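Local coordinates for protein imidazolonepropionase (Unidentified, PDB 2Q09) that catalyses the hydrolytic opening of the imidazolone ring of 4-imidazolone-5-propanoate to N-formimidoyl-L-glutamate, the third step of histidine degradation, at residues Gly33-Gly37 against Arg38-Leu42; Ile105-Val108 against Arg109-Ala113; Gly145-Leu148 against Glu149-Leu152. One frame throughout, in Å; residues are numbered along the deposited sequence.

Contacts 2 and 3 are neighbours beside the active site, while contact 1 stands far off. Contact 1 is the turn of a beta hairpin in a small mixed sheet, its centre about 44 Å from that of contact 2 and about 40 Å from that of contact 3. Contacts 2 and 3, centres about 11 Å apart, touch directly: Arg112 of helix 104-113 places NE 2.9 Å from Gly145 O and NH2 3.2 Å from Leu146 O, probable hydrogen bonds. The side chain of Thr107 lies about 5 Å from the bound inhibitor and that of Leu146 about 10 Å; the side chains of Thr107 and Glu151 are each about 12 Å from the iron.

Contact 1: residues Gly33-Gly37 against Arg38-Leu42; sequences GVHEG and RIHAL
His35 and His40 both carry CG anti to the backbone N (chi1 -171° and -163°), which swings their rings to the same side of the hairpin. There His35 CB sits over one face of the His40 ring, 3.6 Å from His40 CG, a CH-pi contact. The rings themselves pair edge-to-face, the edge of His35 directed at the face of His40, with planes at 54°. Beneath them the strands 30-35 and 38-44 join through a type I' turn, His35 to Arg38, in which Glu36 and Gly37 both have positive phi. His35 N gives a bond of 2.8 Å to Arg38 O, and Arg38 N returns one to His35 O. Farther along, a classic beta bulge sets His40 and Ala41 against Gly33: His40 N reaches Gly33 O at 2.8 Å, Ala41 N adds a weak bond to the same oxygen, and Gly33 N meets Ala41 O at 3.0 Å. Outside the hairpin, His35 ND1 bonds Glu6, His40 NE2 bonds Asn4 and Arg38 NH1 bonds Gln363. The imidazoles thus meet each other through carbon and ring surface, while one nitrogen of each ring, His35 ND1 and His40 NE2, is hydrogen-bonded to the N-terminal segment.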
ATOM      1  N   GLY A  33      -6.883 -16.222 -21.041  1.00 32.64           N
ATOM      2  CA  GLY A  33      -6.269 -15.610 -22.207  1.00 32.66           C
ATOM      3  C   GLY A  33      -6.175 -14.107 -22.042  1.00 32.60           C
ATOM      4  O   GLY A  33      -7.067 -13.481 -21.472  1.00 33.22           O
ATOM      5  N   VAL A  34      -5.091 -13.516 -22.524  1.00 32.84           N
ATOM      6  CA  VAL A  34      -4.936 -12.080 -22.391  1.00 34.24           C
ATOM      7  C   VAL A  34      -4.854 -11.395 -23.745  1.00 35.24           C
ATOM      8  O   VAL A  34      -4.371 -11.964 -24.723  1.00 35.98           O
ATOM      9  CB  VAL A  34      -3.674 -11.727 -21.561  1.00 33.92           C
ATOM     10  CG1 VAL A  34      -3.709 -12.463 -20.228  1.00 32.51           C
ATOM     11  CG2 VAL A  34      -2.414 -12.066 -22.330  1.00 33.23           C
ATOM     12  N   HIS A  35      -5.352 -10.167 -23.800  1.00 36.64           N
ATOM     13  CA  HIS A  35      -5.302  -9.393 -25.024  1.00 37.94           C
ATOM     14  C   HIS A  35      -5.041  -7.941 -24.679  1.00 37.47           C
ATOM     15  O   HIS A  35      -5.796  -7.326 -23.928  1.00 36.69           O
ATOM     16  CB  HIS A  35      -6.607  -9.512 -25.811  1.00 38.82           C
ATOM     17  CG  HIS A  35      -6.523  -8.917 -27.177  1.00 41.59           C
ATOM     18  ND1 HIS A  35      -5.626  -9.366 -28.125  1.00 42.28           N
ATOM     19  CD2 HIS A  35      -7.186  -7.883 -27.747  1.00 41.81           C
ATOM     20  CE1 HIS A  35      -5.737  -8.630 -29.216  1.00 42.41           C
ATOM     21  NE2 HIS A  35      -6.677  -7.722 -29.015  1.00 42.00           N
ATOM     22  N   GLU A  36      -3.959  -7.407 -25.225  1.00 37.77           N
ATOM     23  CA  GLU A  36      -3.583  -6.026 -24.986  1.00 39.16           C
ATOM     24  C   GLU A  36      -3.581  -5.670 -23.501  1.00 37.45           C
ATOM     25  O   GLU A  36      -4.271  -4.747 -23.061  1.00 37.49           O
ATOM     26  CB  GLU A  36      -4.507  -5.099 -25.782  1.00 42.08           C
ATOM     27  CG  GLU A  36      -4.129  -5.021 -27.258  1.00 47.77           C
ATOM     28  CD  GLU A  36      -5.194  -4.384 -28.125  1.00 51.69           C
ATOM     29  OE1 GLU A  36      -5.731  -3.331 -27.736  1.00 54.64           O
ATOM     30  OE2 GLU A  36      -5.485  -4.932 -29.207  1.00 53.41           O
ATOM     31  N   GLY A  37      -2.796  -6.427 -22.739  1.00 35.80           N
ATOM     32  CA  GLY A  37      -2.645  -6.199 -21.310  1.00 34.47           C
ATOM     33  C   GLY A  37      -3.830  -6.482 -20.404  1.00 33.00           C
ATOM     34  O   GLY A  37      -3.767  -6.194 -19.213  1.00 31.01           O
ATOM     35  N   ARG A  38      -4.905  -7.045 -20.947  1.00 32.38           N
ATOM     36  CA  ARG A  38      -6.081  -7.337 -20.143  1.00 32.38           C
ATOM     37  C   ARG A  38      -6.548  -8.775 -20.251  1.00 32.55           C
ATOM     38  O   ARG A  38      -6.220  -9.479 -21.206  1.00 30.56           O
ATOM     39  CB  ARG A  38      -7.236  -6.423 -20.546  1.00 33.79           C
ATOM     40  CG  ARG A  38      -6.975  -4.955 -20.299  1.00 35.80           C
ATOM     41  CD  ARG A  38      -8.198  -4.124 -20.612  1.00 37.12           C
ATOM     42  NE  ARG A  38      -7.949  -2.709 -20.362  1.00 38.22           N
ATOM     43  CZ  ARG A  38      -8.176  -2.092 -19.207  1.00 39.50           C
ATOM     44  NH1 ARG A  38      -8.677  -2.756 -18.177  1.00 40.04           N
ATOM     45  NH2 ARG A  38      -7.873  -0.808 -19.077  1.00 39.87           N
ATOM     46  N   ILE A  39      -7.313  -9.205 -19.250  1.00 31.67           N
ATOM     47  CA  ILE A  39      -7.859 -10.550 -19.252  1.00 32.20           C
ATOM     48  C   ILE A  39      -8.949 -10.514 -20.321  1.00 33.95           C
ATOM     49  O   ILE A  39      -9.951  -9.801 -20.182  1.00 33.10           O
ATOM     50  CB  ILE A  39      -8.475 -10.910 -17.891  1.00 31.06           C
ATOM     51  CG1 ILE A  39      -7.423 -10.741 -16.789  1.00 31.32           C
ATOM     52  CG2 ILE A  39      -8.952 -12.367 -17.910  1.00 30.29           C
ATOM     53  CD1 ILE A  39      -7.969 -10.895 -15.383  1.00 31.12           C
ATOM     54  N   HIS A  40      -8.731 -11.266 -21.390  1.00 35.94           N
ATOM     55  CA  HIS A  40      -9.666 -11.297 -22.505  1.00 38.19           C
ATOM     56  C   HIS A  40     -10.730 -12.369 -22.353  1.00 38.13           C
ATOM     57  O   HIS A  40     -11.862 -12.207 -22.809  1.00 38.76           O
ATOM     58  CB  HIS A  40      -8.898 -11.515 -23.804  1.00 39.57           C
ATOM     59  CG  HIS A  40      -9.683 -11.176 -25.028  1.00 42.77           C
ATOM     60  ND1 HIS A  40     -10.217  -9.923 -25.244  1.00 43.66           N
ATOM     61  CD2 HIS A  40     -10.022 -11.923 -26.107  1.00 43.23           C
ATOM     62  CE1 HIS A  40     -10.852  -9.912 -26.404  1.00 44.12           C
ATOM     63  NE2 HIS A  40     -10.750 -11.113 -26.946  1.00 44.74           N
ATOM     64  N   ALA A  41     -10.366 -13.474 -21.714  1.00 37.71           N
ATOM     65  CA  ALA A  41     -11.312 -14.560 -21.517  1.00 36.69           C
ATOM     66  C   ALA A  41     -10.914 -15.527 -20.407  1.00 36.25           C
ATOM     67  O   ALA A  41      -9.731 -15.754 -20.146  1.00 35.55           O
ATOM     68  CB  ALA A  41     -11.496 -15.326 -22.821  1.00 37.00           C
ATOM     69  N   LEU A  42     -11.935 -16.076 -19.757  1.00 35.51           N
ATOM     70  CA  LEU A  42     -11.784 -17.056 -18.691  1.00 37.11           C
ATOM     71  C   LEU A  42     -12.786 -18.151 -18.998  1.00 36.97           C
ATOM     72  O   LEU A  42     -13.985 -17.994 -18.776  1.00 38.55           O
ATOM     73  CB  LEU A  42     -12.091 -16.435 -17.335  1.00 36.92           C
ATOM     74  CG  LEU A  42     -10.878 -15.936 -16.557  1.00 38.52           C
ATOM     75  CD1 LEU A  42     -11.341 -15.231 -15.292  1.00 40.65           C
ATOM     76  CD2 LEU A  42      -9.979 -17.125 -16.218  1.00 37.40           C
TER

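Contact 2: residues Ile105-Val108 against Arg109-Ala113; sequences ISTV and RATRA
Ile105 O accepts from Arg109 N in the first of four successive i to i+4 bonds that tie 105-108 to 109-113 as one regular alpha-helix. Ser106 O, Thr107 O and Val108 O take the amides of Ala110, Thr111 and Arg112 in the same way. Thr107 O is gripped twice, since Thr111 OG1 also donates to it at 2.8 Å. The amide and the hydroxyl approach from opposite faces of the carbonyl plane. Thr111 OG1 stands beside its own backbone N (chi1 -59°), and that places the hydroxyl back over the preceding turn. The two threonine side chains lie next to each other and point the same way, with Thr107 CG2 3.8 Å from Thr111 OG1.

Helix 104-113 belongs to the amidohydrolase fold, a TIM-barrel type, and borders the inhibitor pocket: Thr107 OG1 hydrogen-bonds Arg81, a pocket residue, and Thr111 OG1 also meets the amide of Ala78. On another side of the helix Ile105 CG1 lies over one face of the Arg109 guanidinium, 3.8 Å from CZ and offset toward the rim.

Val108 and Arg112 run alongside each other, and Val108 CG1 approaches Arg112 NE at 3.6 Å. The arginine chain is extended from CG to NE, its CG passing 3.1 Å from Val108 O. Its head bonds the carbonyls of Gly145 and Leu146 and forms a salt bridge with Glu182. A leucine in place of Arg112 would probably leave Glu182 without its charged mate and those two carbonyls without their guanidinium donors. Thr111 O, at the C-terminal end of the helix, accepts from Lys153 NZ.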
ATOM      1  N   ILE A 105      13.237  12.692  12.354  1.00 26.08           N
ATOM      2  CA  ILE A 105      14.048  13.754  11.779  1.00 26.10           C
ATOM      3  C   ILE A 105      15.369  13.217  11.226  1.00 25.57           C
ATOM      4  O   ILE A 105      15.877  13.742  10.233  1.00 24.48           O
ATOM      5  CB  ILE A 105      14.314  14.905  12.798  1.00 28.58           C
ATOM      6  CG1 ILE A 105      14.965  16.091  12.083  1.00 29.95           C
ATOM      7  CG2 ILE A 105      15.205  14.438  13.916  1.00 29.70           C
ATOM      8  CD1 ILE A 105      14.138  16.650  10.931  1.00 32.86           C
ATOM      9  N   SER A 106      15.932  12.173  11.836  1.00 23.64           N
ATOM     10  CA  SER A 106      17.182  11.647  11.299  1.00 23.31           C
ATOM     11  C   SER A 106      16.940  11.050   9.908  1.00 22.42           C
ATOM     12  O   SER A 106      17.787  11.157   9.018  1.00 19.47           O
ATOM     13  CB  SER A 106      17.809  10.599  12.235  1.00 26.10           C
ATOM     14  OG  SER A 106      17.024   9.428  12.348  1.00 28.75           O
ATOM     15  N   THR A 107      15.784  10.431   9.705  1.00 22.50           N
ATOM     16  CA  THR A 107      15.483   9.866   8.396  1.00 21.32           C
ATOM     17  C   THR A 107      15.311  11.015   7.398  1.00 22.57           C
ATOM     18  O   THR A 107      15.693  10.911   6.231  1.00 22.78           O
ATOM     19  CB  THR A 107      14.192   9.026   8.422  1.00 21.40           C
ATOM     20  OG1 THR A 107      14.376   7.882   9.266  1.00 20.82           O
ATOM     21  CG2 THR A 107      13.853   8.544   7.021  1.00 21.02           C
ATOM     22  N   VAL A 108      14.716  12.109   7.857  1.00 21.82           N
ATOM     23  CA  VAL A 108      14.519  13.271   6.998  1.00 23.02           C
ATOM     24  C   VAL A 108      15.865  13.868   6.568  1.00 22.24           C
ATOM     25  O   VAL A 108      16.089  14.167   5.391  1.00 22.02           O
ATOM     26  CB  VAL A 108      13.692  14.354   7.716  1.00 22.24           C
ATOM     27  CG1 VAL A 108      13.640  15.622   6.862  1.00 22.46           C
ATOM     28  CG2 VAL A 108      12.281  13.841   7.962  1.00 20.60           C
ATOM     29  N   ARG A 109      16.778  14.030   7.519  1.00 23.64           N
ATOM     30  CA  ARG A 109      18.084  14.585   7.183  1.00 25.19           C
ATOM     31  C   ARG A 109      18.846  13.658   6.234  1.00 24.38           C
ATOM     32  O   ARG A 109      19.447  14.109   5.256  1.00 23.52           O
ATOM     33  CB  ARG A 109      18.904  14.824   8.454  1.00 28.50           C
ATOM     34  CG  ARG A 109      18.277  15.843   9.409  1.00 34.23           C
ATOM     35  CD  ARG A 109      19.236  16.191  10.530  1.00 39.51           C
ATOM     36  NE  ARG A 109      18.639  17.010  11.585  1.00 42.63           N
ATOM     37  CZ  ARG A 109      18.044  18.180  11.395  1.00 44.78           C
ATOM     38  NH1 ARG A 109      17.948  18.694  10.178  1.00 46.06           N
ATOM     39  NH2 ARG A 109      17.549  18.849  12.427  1.00 45.23           N
ATOM     40  N   ALA A 110      18.822  12.365   6.520  1.00 22.74           N
ATOM     41  CA  ALA A 110      19.515  11.408   5.669  1.00 23.07           C
ATOM     42  C   ALA A 110      18.913  11.393   4.263  1.00 21.96           C
ATOM     43  O   ALA A 110      19.636  11.301   3.267  1.00 21.27           O
ATOM     44  CB  ALA A 110      19.443  10.007   6.281  1.00 22.08           C
ATOM     45  N   THR A 111      17.586  11.472   4.179  1.00 21.54           N
ATOM     46  CA  THR A 111      16.918  11.432   2.882  1.00 21.49           C
ATOM     47  C   THR A 111      17.119  12.731   2.092  1.00 22.30           C
ATOM     48  O   THR A 111      17.288  12.695   0.876  1.00 22.17           O
ATOM     49  CB  THR A 111      15.412  11.120   3.041  1.00 22.39           C
ATOM     50  OG1 THR A 111      15.264   9.857   3.705  1.00 21.51           O
ATOM     51  CG2 THR A 111      14.722  11.030   1.682  1.00 21.48           C
ATOM     52  N   ARG A 112      17.120  13.872   2.775  1.00 23.24           N
ATOM     53  CA  ARG A 112      17.356  15.147   2.090  1.00 22.91           C
ATOM     54  C   ARG A 112      18.771  15.132   1.518  1.00 24.36           C
ATOM     55  O   ARG A 112      19.017  15.572   0.394  1.00 22.95           O
ATOM     56  CB  ARG A 112      17.275  16.319   3.057  1.00 22.24           C
ATOM     57  CG  ARG A 112      15.902  16.679   3.558  1.00 20.39           C
ATOM     58  CD  ARG A 112      16.046  17.805   4.570  1.00 21.04           C
ATOM     59  NE  ARG A 112      14.769  18.417   4.906  1.00 22.44           N
ATOM     60  CZ  ARG A 112      14.645  19.463   5.714  1.00 21.95           C
ATOM     61  NH1 ARG A 112      15.734  19.989   6.265  1.00 23.05           N
ATOM     62  NH2 ARG A 112      13.453  20.003   5.938  1.00 21.54           N
ATOM     63  N   ALA A 113      19.701  14.629   2.320  1.00 24.37           N
ATOM     64  CA  ALA A 113      21.098  14.563   1.930  1.00 25.54           C
ATOM     65  C   ALA A 113      21.379  13.543   0.832  1.00 25.89           C
ATOM     66  O   ALA A 113      22.333  13.703   0.062  1.00 24.18           O
ATOM     67  CB  ALA A 113      21.969  14.267   3.160  1.00 27.11           C
TER

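Contact 3: residues Gly145-Leu148 against Glu149-Leu152; sequences GLTL and EDEL
Thr147 and Asp150 cross at the start of helix 148-164, where Thr147 is the N-cap. Its OG1 accepts from Asp150 N at 2.9 Å, a capping bond, and itself donates a hydrogen bond to Asp150 OD2, 2.6 Å away. That oxygen is met on its anti side, with the hydroxyl 29° out of the carboxylate plane. The threonine hydroxyl stands between the backbone N and the carbonyl carbon (chi1 74°), turned in to meet both groups of Asp150. The other carboxylate oxygen, OD1, forms a salt bridge with Lys153, so both oxygens of Asp150 are engaged. Glu151 N bonds Thr147 O and opens the helical ladder, which Leu152 N to Leu148 O continues.

Leu146 and Glu151 lie side by side and point the same way. The glutamate chain bends at chi2, curling its carboxylate back toward the loop. Glu151 OE2 there takes two amides: Leu146 N, 2.6 Å away, comes to its anti lone pair, while Gly145 N approaches on the syn side, 35° out of the carboxylate plane. OE1 accepts from Ser142 OG and Gly143 N, and this largely buried carboxylate thereby clasps the loop that follows strand 135-141 and carries the ligand-binding Tyr144. Gly145 is pressed close to the helix, and a CB there would clash with Asp150 C and Glu151 N.

One turn apart on the helix, Leu148 and Leu152 pack against helix 187-204, where both touch Ile198, and meet each other through their methyls, CD2 of Leu148 lying 4.0 Å from CD2 of Leu152.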
ATOM      1  N   GLY A 145      11.175  14.186   2.957  1.00 23.06           N
ATOM      2  CA  GLY A 145      11.917  15.286   2.365  1.00 23.99           C
ATOM      3  C   GLY A 145      11.627  16.572   3.119  1.00 23.70           C
ATOM      4  O   GLY A 145      12.539  17.291   3.526  1.00 23.35           O
ATOM      5  N   LEU A 146      10.344  16.850   3.317  1.00 22.67           N
ATOM      6  CA  LEU A 146       9.904  18.040   4.035  1.00 23.49           C
ATOM      7  C   LEU A 146      10.458  19.375   3.505  1.00 24.91           C
ATOM      8  O   LEU A 146      10.767  20.298   4.275  1.00 24.02           O
ATOM      9  CB  LEU A 146      10.188  17.879   5.535  1.00 22.85           C
ATOM     10  CG  LEU A 146       9.509  16.638   6.152  1.00 23.87           C
ATOM     11  CD1 LEU A 146       9.572  16.727   7.675  1.00 24.02           C
ATOM     12  CD2 LEU A 146       8.054  16.540   5.705  1.00 24.46           C
ATOM     13  N   THR A 147      10.593  19.442   2.182  1.00 24.65           N
ATOM     14  CA  THR A 147      11.008  20.647   1.452  1.00 25.97           C
ATOM     15  C   THR A 147      10.367  20.378   0.098  1.00 25.64           C
ATOM     16  O   THR A 147      10.092  19.222  -0.222  1.00 25.73           O
ATOM     17  CB  THR A 147      12.542  20.767   1.240  1.00 26.18           C
ATOM     18  OG1 THR A 147      12.962  19.846   0.229  1.00 26.11           O
ATOM     19  CG2 THR A 147      13.294  20.487   2.544  1.00 23.69           C
ATOM     20  N   LEU A 148      10.118  21.410  -0.698  1.00 25.51           N
ATOM     21  CA  LEU A 148       9.503  21.174  -1.995  1.00 24.18           C
ATOM     22  C   LEU A 148      10.363  20.263  -2.868  1.00 24.23           C
ATOM     23  O   LEU A 148       9.880  19.239  -3.362  1.00 22.31           O
ATOM     24  CB  LEU A 148       9.239  22.497  -2.719  1.00 25.76           C
ATOM     25  CG  LEU A 148       8.438  22.406  -4.028  1.00 26.69           C
ATOM     26  CD1 LEU A 148       7.798  23.758  -4.332  1.00 26.62           C
ATOM     27  CD2 LEU A 148       9.347  21.964  -5.180  1.00 26.59           C
ATOM     28  N   GLU A 149      11.626  20.628  -3.062  1.00 23.69           N
ATOM     29  CA  GLU A 149      12.508  19.828  -3.908  1.00 23.86           C
ATOM     30  C   GLU A 149      12.698  18.388  -3.432  1.00 23.65           C
ATOM     31  O   GLU A 149      12.725  17.459  -4.238  1.00 23.09           O
ATOM     32  CB  GLU A 149      13.885  20.488  -4.041  1.00 26.34           C
ATOM     33  CG  GLU A 149      13.869  21.793  -4.817  1.00 29.94           C
ATOM     34  CD  GLU A 149      13.588  23.003  -3.946  1.00 31.65           C
ATOM     35  OE1 GLU A 149      13.099  22.837  -2.807  1.00 31.32           O
ATOM     36  OE2 GLU A 149      13.860  24.131  -4.409  1.00 34.12           O
ATOM     37  N   ASP A 150      12.847  18.195  -2.128  1.00 23.26           N
ATOM     38  CA  ASP A 150      13.064  16.843  -1.628  1.00 24.80           C
ATOM     39  C   ASP A 150      11.815  15.965  -1.704  1.00 24.38           C
ATOM     40  O   ASP A 150      11.916  14.771  -1.972  1.00 25.91           O
ATOM     41  CB  ASP A 150      13.630  16.906  -0.214  1.00 23.13           C
ATOM     42  CG  ASP A 150      15.028  17.522  -0.183  1.00 24.08           C
ATOM     43  OD1 ASP A 150      15.954  16.922  -0.768  1.00 21.09           O
ATOM     44  OD2 ASP A 150      15.201  18.607   0.408  1.00 24.55           O
ATOM     45  N   GLU A 151      10.637  16.543  -1.486  1.00 24.52           N
ATOM     46  CA  GLU A 151       9.404  15.765  -1.596  1.00 24.23           C
ATOM     47  C   GLU A 151       9.221  15.275  -3.043  1.00 24.32           C
ATOM     48  O   GLU A 151       8.910  14.109  -3.278  1.00 23.82           O
ATOM     49  CB  GLU A 151       8.189  16.602  -1.166  1.00 25.11           C
ATOM     50  CG  GLU A 151       8.088  16.823   0.342  1.00 25.23           C
ATOM     51  CD  GLU A 151       7.948  15.519   1.122  1.00 27.81           C
ATOM     52  OE1 GLU A 151       7.079  14.697   0.759  1.00 27.08           O
ATOM     53  OE2 GLU A 151       8.698  15.317   2.101  1.00 27.08           O
ATOM     54  N   LEU A 152       9.414  16.163  -4.014  1.00 22.81           N
ATOM     55  CA  LEU A 152       9.272  15.776  -5.419  1.00 22.95           C
ATOM     56  C   LEU A 152      10.385  14.822  -5.844  1.00 22.61           C
ATOM     57  O   LEU A 152      10.192  13.986  -6.728  1.00 21.66           O
ATOM     58  CB  LEU A 152       9.272  17.013  -6.324  1.00 24.04           C
ATOM     59  CG  LEU A 152       7.911  17.673  -6.574  1.00 27.41           C
ATOM     60  CD1 LEU A 152       7.253  18.057  -5.265  1.00 27.22           C
ATOM     61  CD2 LEU A 152       8.100  18.891  -7.471  1.00 28.37           C
TER